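PDB 4ECG: putative iron-regulated protein A from Parabacteroides distasonis ATCC 8503, which is a putative iron-regulated, imelysin-like protein, probably a metalloendopeptidase of the M75 family, that binds calcium ions. Local coordinates for residues Asp41-Pro46 / Glu92-Gly97; Asn237-Ile242 / Lys296-Gly301. One frame throughout, in Å; residues are numbered along the deposited sequence.

Interaction 1: Asp41-Pro46 / Glu92-Gly97. With CA (calcium ion), chain F.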
loop_
_atom_site.group_PDB
_atom_site.type_symbol
_atom_site.label_atom_id
_atom_site.label_comp_id
_atom_site.label_asym_id
_atom_site.label_seq_id
_atom_site.Cartn_x
_atom_site.Cartn_y
_atom_site.Cartn_z
ATOM N N ASP A 41 14.989 -5.631 -8.806
ATOM C CA ASP A 41 14.658 -6.517 -9.947
ATOM C C ASP A 41 13.660 -7.627 -9.587
ATOM O O ASP A 41 12.910 -8.088 -10.438
ATOM C CB ASP A 41 15.926 -7.146 -10.553
ATOM C CG ASP A 41 16.860 -6.110 -11.257
ATOM O OD1 ASP A 41 16.372 -5.072 -11.771
ATOM O OD2 ASP A 41 18.093 -6.364 -11.316
ATOM N N GLU A 42 13.640 -8.045 -8.329
ATOM C CA GLU A 42 12.775 -9.140 -7.900
ATOM C C GLU A 42 11.617 -8.721 -6.955
ATOM O O GLU A 42 10.702 -9.540 -6.727
ATOM C CB GLU A 42 13.639 -10.228 -7.234
ATOM C CG GLU A 42 14.784 -10.771 -8.117
ATOM C CD GLU A 42 14.297 -11.419 -9.425
ATOM O OE1 GLU A 42 13.238 -12.114 -9.442
ATOM O OE2 GLU A 42 14.981 -11.275 -10.471
ATOM N N VAL A 43 11.661 -7.501 -6.369
ATOM C CA VAL A 43 10.548 -7.010 -5.533
ATOM C C VAL A 43 9.820 -5.797 -6.183
ATOM O O VAL A 43 8.691 -5.941 -6.611
ATOM C CB VAL A 43 10.925 -6.759 -4.059
ATOM C CG1 VAL A 43 9.669 -6.362 -3.301
ATOM C CG2 VAL A 43 11.481 -8.016 -3.426
ATOM N N ALA A 44 10.488 -4.656 -6.338
ATOM C CA ALA A 44 9.873 -3.425 -6.881
ATOM C C ALA A 44 9.329 -3.595 -8.298
ATOM O O ALA A 44 8.119 -3.588 -8.495
ATOM C CB ALA A 44 10.873 -2.240 -6.844
ATOM N N LEU A 45 10.220 -3.712 -9.285
ATOM C CA LEU A 45 9.812 -3.690 -10.686
ATOM C C LEU A 45 8.736 -4.765 -10.975
ATOM O O LEU A 45 7.757 -4.465 -11.631
ATOM C CB LEU A 45 11.011 -3.818 -11.659
ATOM C CG LEU A 45 11.867 -2.583 -11.983
ATOM C CD1 LEU A 45 13.070 -2.942 -12.867
ATOM C CD2 LEU A 45 11.033 -1.521 -12.675
ATOM N N PRO A 46 8.885 -6.005 -10.470
ATOM C CA PRO A 46 7.796 -6.995 -10.724
ATOM C C PRO A 46 6.470 -6.689 -10.019
ATOM O O PRO A 46 5.431 -6.900 -10.586
ATOM C CB PRO A 46 8.378 -8.303 -10.214
ATOM C CG PRO A 46 9.844 -8.111 -10.217
ATOM C CD PRO A 46 10.075 -6.654 -9.911
ATOM N N GLU A 92 3.485 -0.973 -0.546
ATOM C CA GLU A 92 3.554 0.137 0.392
ATOM C C GLU A 92 4.799 0.130 1.270
ATOM O O GLU A 92 5.034 1.127 1.987
ATOM C CB GLU A 92 2.272 0.284 1.216
ATOM C CG GLU A 92 1.106 0.835 0.371
ATOM C CD GLU A 92 -0.055 1.452 1.163
ATOM O OE1 GLU A 92 0.170 2.026 2.256
ATOM O OE2 GLU A 92 -1.204 1.390 0.642
ATOM N N ALA A 93 5.609 -0.936 1.203
ATOM C CA ALA A 93 6.909 -0.932 1.919
ATOM C C ALA A 93 7.947 -0.144 1.126
ATOM O O ALA A 93 9.034 0.122 1.638
ATOM C CB ALA A 93 7.418 -2.351 2.200
ATOM N N PHE A 94 7.598 0.231 -0.115
ATOM C CA PHE A 94 8.463 1.035 -0.941
ATOM C C PHE A 94 7.738 2.169 -1.710
ATOM O O PHE A 94 7.696 2.217 -2.947
ATOM C CB PHE A 94 9.294 0.147 -1.874
ATOM C CG PHE A 94 8.535 -0.951 -2.547
ATOM C CD1 PHE A 94 8.355 -2.160 -1.927
ATOM C CD2 PHE A 94 8.052 -0.794 -3.826
ATOM C CE1 PHE A 94 7.706 -3.214 -2.588
ATOM C CE2 PHE A 94 7.406 -1.809 -4.464
ATOM C CZ PHE A 94 7.233 -3.033 -3.853
ATOM N N LEU A 95 7.196 3.102 -0.937
ATOM C CA LEU A 95 6.526 4.275 -1.484
ATOM C C LEU A 95 7.550 5.350 -1.805
ATOM O O LEU A 95 7.203 6.389 -2.399
ATOM C CB LEU A 95 5.510 4.835 -0.493
ATOM C CG LEU A 95 4.215 4.049 -0.425
ATOM C CD1 LEU A 95 3.510 4.478 0.854
ATOM C CD2 LEU A 95 3.399 4.296 -1.709
ATOM N N PHE A 96 8.802 5.125 -1.418
ATOM C CA PHE A 96 9.873 6.037 -1.847
ATOM C C PHE A 96 10.027 5.985 -3.339
ATOM O O PHE A 96 9.568 5.053 -3.965
ATOM C CB PHE A 96 11.204 5.767 -1.165
ATOM C CG PHE A 96 11.645 4.356 -1.202
ATOM C CD1 PHE A 96 12.331 3.862 -2.278
ATOM C CD2 PHE A 96 11.397 3.505 -0.120
ATOM C CE1 PHE A 96 12.806 2.548 -2.284
ATOM C CE2 PHE A 96 11.829 2.181 -0.127
ATOM C CZ PHE A 96 12.551 1.703 -1.207
ATOM N N GLY A 97 10.690 6.986 -3.905
ATOM C CA GLY A 97 10.906 6.992 -5.337
ATOM C C GLY A 97 9.691 7.540 -6.049
ATOM O O GLY A 97 9.170 8.559 -5.665
HETATM CA CA CA F . -3.571 2.707 1.106
#

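Interaction 2: Asn237-Ile242 / Lys296-Gly301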
loop_
_atom_site.group_PDB
_atom_site.type_symbol
_atom_site.label_atom_id
_atom_site.label_comp_id
_atom_site.label_asym_id
_atom_site.label_seq_id
_atom_site.Cartn_x
_atom_site.Cartn_y
_atom_site.Cartn_z
ATOM N N ASN A 237 8.655 6.424 4.312
ATOM C CA ASN A 237 8.005 5.755 3.185
ATOM C C ASN A 237 8.614 4.383 2.788
ATOM O O ASN A 237 8.331 3.835 1.696
ATOM C CB ASN A 237 8.044 6.725 2.021
ATOM C CG ASN A 237 9.450 7.149 1.669
ATOM O OD1 ASN A 237 10.408 6.406 1.891
ATOM N ND2 ASN A 237 9.580 8.349 1.145
ATOM N N GLY A 238 9.390 3.793 3.703
ATOM C CA GLY A 238 9.906 2.445 3.526
ATOM C C GLY A 238 9.304 1.405 4.456
ATOM O O GLY A 238 8.174 1.543 4.909
HETATM N N MSE A 239 10.071 0.360 4.756
HETATM C CA MSE A 239 9.517 -0.770 5.504
HETATM C C MSE A 239 8.960 -0.352 6.883
HETATM O O MSE A 239 7.823 -0.681 7.193
HETATM C CB MSE A 239 10.532 -1.909 5.611
HETATM C CG MSE A 239 10.811 -2.563 4.238
HETATM SE SE MSE A 239 12.594 -3.332 4.135
HETATM C CE MSE A 239 12.092 -5.030 4.882
ATOM N N ALA A 240 9.718 0.430 7.656
ATOM C CA ALA A 240 9.251 0.842 8.985
ATOM C C ALA A 240 8.096 1.825 8.895
ATOM O O ALA A 240 7.274 1.909 9.783
ATOM C CB ALA A 240 10.388 1.390 9.835
ATOM N N GLY A 241 7.989 2.541 7.792
ATOM C CA GLY A 241 6.865 3.474 7.620
ATOM C C GLY A 241 5.565 2.723 7.603
ATOM O O GLY A 241 4.589 3.114 8.297
ATOM N N ILE A 242 5.533 1.655 6.794
ATOM C CA ILE A 242 4.276 0.906 6.602
ATOM C C ILE A 242 3.894 0.047 7.822
ATOM O O ILE A 242 2.699 0.053 8.210
ATOM C CB ILE A 242 4.243 0.107 5.293
ATOM C CG1 ILE A 242 2.806 -0.367 5.013
ATOM C CG2 ILE A 242 5.188 -1.081 5.333
ATOM C CD1 ILE A 242 1.759 0.734 4.853
ATOM N N LYS A 296 7.636 -8.285 3.988
ATOM C CA LYS A 296 8.092 -9.649 3.966
ATOM C C LYS A 296 8.818 -9.931 2.680
ATOM O O LYS A 296 9.902 -10.485 2.688
ATOM C CB LYS A 296 6.909 -10.609 4.150
ATOM C CG LYS A 296 7.313 -12.052 4.379
ATOM C CD LYS A 296 6.118 -12.947 4.699
ATOM C CE LYS A 296 6.514 -14.391 4.880
ATOM N NZ LYS A 296 5.328 -15.281 5.002
ATOM N N ASN A 297 8.227 -9.513 1.585
ATOM C CA ASN A 297 8.841 -9.619 0.260
ATOM C C ASN A 297 10.137 -8.895 0.219
ATOM O O ASN A 297 11.107 -9.408 -0.336
ATOM C CB ASN A 297 7.897 -8.998 -0.790
ATOM C CG ASN A 297 6.653 -9.850 -1.055
ATOM O OD1 ASN A 297 6.514 -11.025 -0.580
ATOM N ND2 ASN A 297 5.729 -9.267 -1.832
ATOM N N ALA A 298 10.129 -7.668 0.768
ATOM C CA ALA A 298 11.317 -6.809 0.818
ATOM C C ALA A 298 12.461 -7.470 1.596
ATOM O O ALA A 298 13.609 -7.351 1.182
ATOM C CB ALA A 298 11.011 -5.446 1.475
ATOM N N TYR A 299 12.144 -8.106 2.731
ATOM C CA TYR A 299 13.141 -8.584 3.669
ATOM C C TYR A 299 13.770 -9.865 3.120
ATOM O O TYR A 299 14.955 -10.112 3.325
ATOM C CB TYR A 299 12.483 -8.870 5.043
ATOM C CG TYR A 299 13.418 -9.242 6.175
ATOM C CD1 TYR A 299 14.276 -8.319 6.706
ATOM C CD2 TYR A 299 13.444 -10.541 6.718
ATOM C CE1 TYR A 299 15.157 -8.670 7.703
ATOM C CE2 TYR A 299 14.318 -10.889 7.739
ATOM C CZ TYR A 299 15.162 -9.933 8.231
ATOM O OH TYR A 299 16.061 -10.212 9.252
ATOM N N PHE A 300 12.945 -10.708 2.491
ATOM C CA PHE A 300 13.409 -11.991 1.976
ATOM C C PHE A 300 13.810 -11.893 0.508
ATOM O O PHE A 300 14.275 -12.848 -0.055
ATOM C CB PHE A 300 12.343 -13.106 2.190
ATOM C CG PHE A 300 12.083 -13.431 3.639
ATOM C CD1 PHE A 300 13.067 -13.971 4.426
ATOM C CD2 PHE A 300 10.877 -13.146 4.233
ATOM C CE1 PHE A 300 12.843 -14.252 5.779
ATOM C CE2 PHE A 300 10.631 -13.428 5.562
ATOM C CZ PHE A 300 11.632 -13.975 6.342
ATOM N N GLY A 301 13.605 -10.753 -0.130
ATOM C CA GLY A 301 14.190 -10.540 -1.448
ATOM C C GLY A 301 13.497 -11.178 -2.628
ATOM O O GLY A 301 14.136 -11.452 -3.621
#

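Interaction 1: Asp41-Pro46 / Glu92-Gly97
The ring of Phe94 meets Val43 and Ala44 at a slant, presenting neither a clean face nor a clean edge to the helix. Phe39 and Tyr48, on the same helix 29-68 as Val43 and Ala44, add edge-to-face contacts to this ring. A second flat group, the Phe96 ring, has the backbone C of Phe94 over one face, 4.2 Å above the plane and shifted toward the rim. Across the two segments, Phe94 alone of the loop touches the helix. The far end of its ring does the touching: Val43 CG1 is 3.8 Å from Phe94 CE1, while Phe94 CE2 comes equally near to Ala44 CA, at 3.8 Å. The methyl of Ala44 lies a little farther off, its CB 4.2 Å from Phe94 CE2, so the ring partly packs on helix backbone. Two torsions fit the sides together. In Phe94, CG sits between the backbone N and the carbonyl carbon (chi1 44°), and the ring reaches out to the helix. In Val43, CG1 is turned opposite the backbone N (chi1 -176°) and becomes the branch that meets the ring. An alanine in place of Phe94 would probably open a gap beside Val43 and Ala44 and deprive Phe39 and Tyr48 of their aromatic partner. At the start of the same loop, Glu92 leads off roughly at right angles to the Phe94 side chain, and its OE2 binds the calcium ion at 2.8 Å, a site completed by Asp109. Toward 41-46 the loop is held through Phe94, and it bears a metal ligand two residues earlier. Since no hydrogen bond joins the two segments, their direct attachment rests on buried, nondirectional apolar packing of a ring against a methyl and helix backbone.

Interaction 2: Asn237-Ile242 / Lys296-Gly301
Met239, a selenomethionine in the crystal, reaches across to Ala298 and Tyr299 and supplies the whole of its segment's side of this buried contact. The principle illustrated is that one long, unbranched side chain can bridge two neighbouring helix ends, whose nearest CA atoms, those of Met239 and Ala298, are 7.9 Å apart. Met239 lays its outer half against the methyl of Ala298, with SE 3.7 Å and CE 3.6 Å from Ala298 CB. A bend at the last torsion (chi3 87°) swings the terminal methyl aside, and there it also meets the next residue. Met239 CE is 3.8 Å from Tyr299 N and 3.9 Å from Tyr299 CB, so the methyl sits against the start of the residue, with the edge of the tyrosine ring beyond and the methyl near its plane. Ala298 is small enough to let the selenium and methyl come close to the helix surface. The polar end of Tyr299 is engaged elsewhere, its OH hydrogen-bonded to Asp327. Within its own segment Met239 opens a helix whose N-cap is Gly238; the O of that glycine accepts a bond from Ile242 N at 3.2 Å. The contact thus joins the first turn of helix 239-259 to the last turns of helix 284-300, with Leu315 of helix 315-322 touching both Met239 and Tyr299, and helix 324-343 packing on Tyr299 through Met330 and Ile334.

Interactions 1 and 2 are both core contacts without a cross-segment hydrogen bond, about 9 Å apart between centres, and they hold different pairs of elements. The first docks a loop on helix 29-68 through an aromatic ring; the second joins two helices through an unbranched selenomethionine chain. Only interaction 1 carries a metal ligand. They are stitched together by a probable hydrogen bond from Leu95 N to Asn237 O, at 3.0 Å, and by packing of Ala93 on Met239. Helix 284-300 is common ground: it forms one side of interaction 2, while Asn297 and Ser294 touch Val43 and Phe94 of interaction 1.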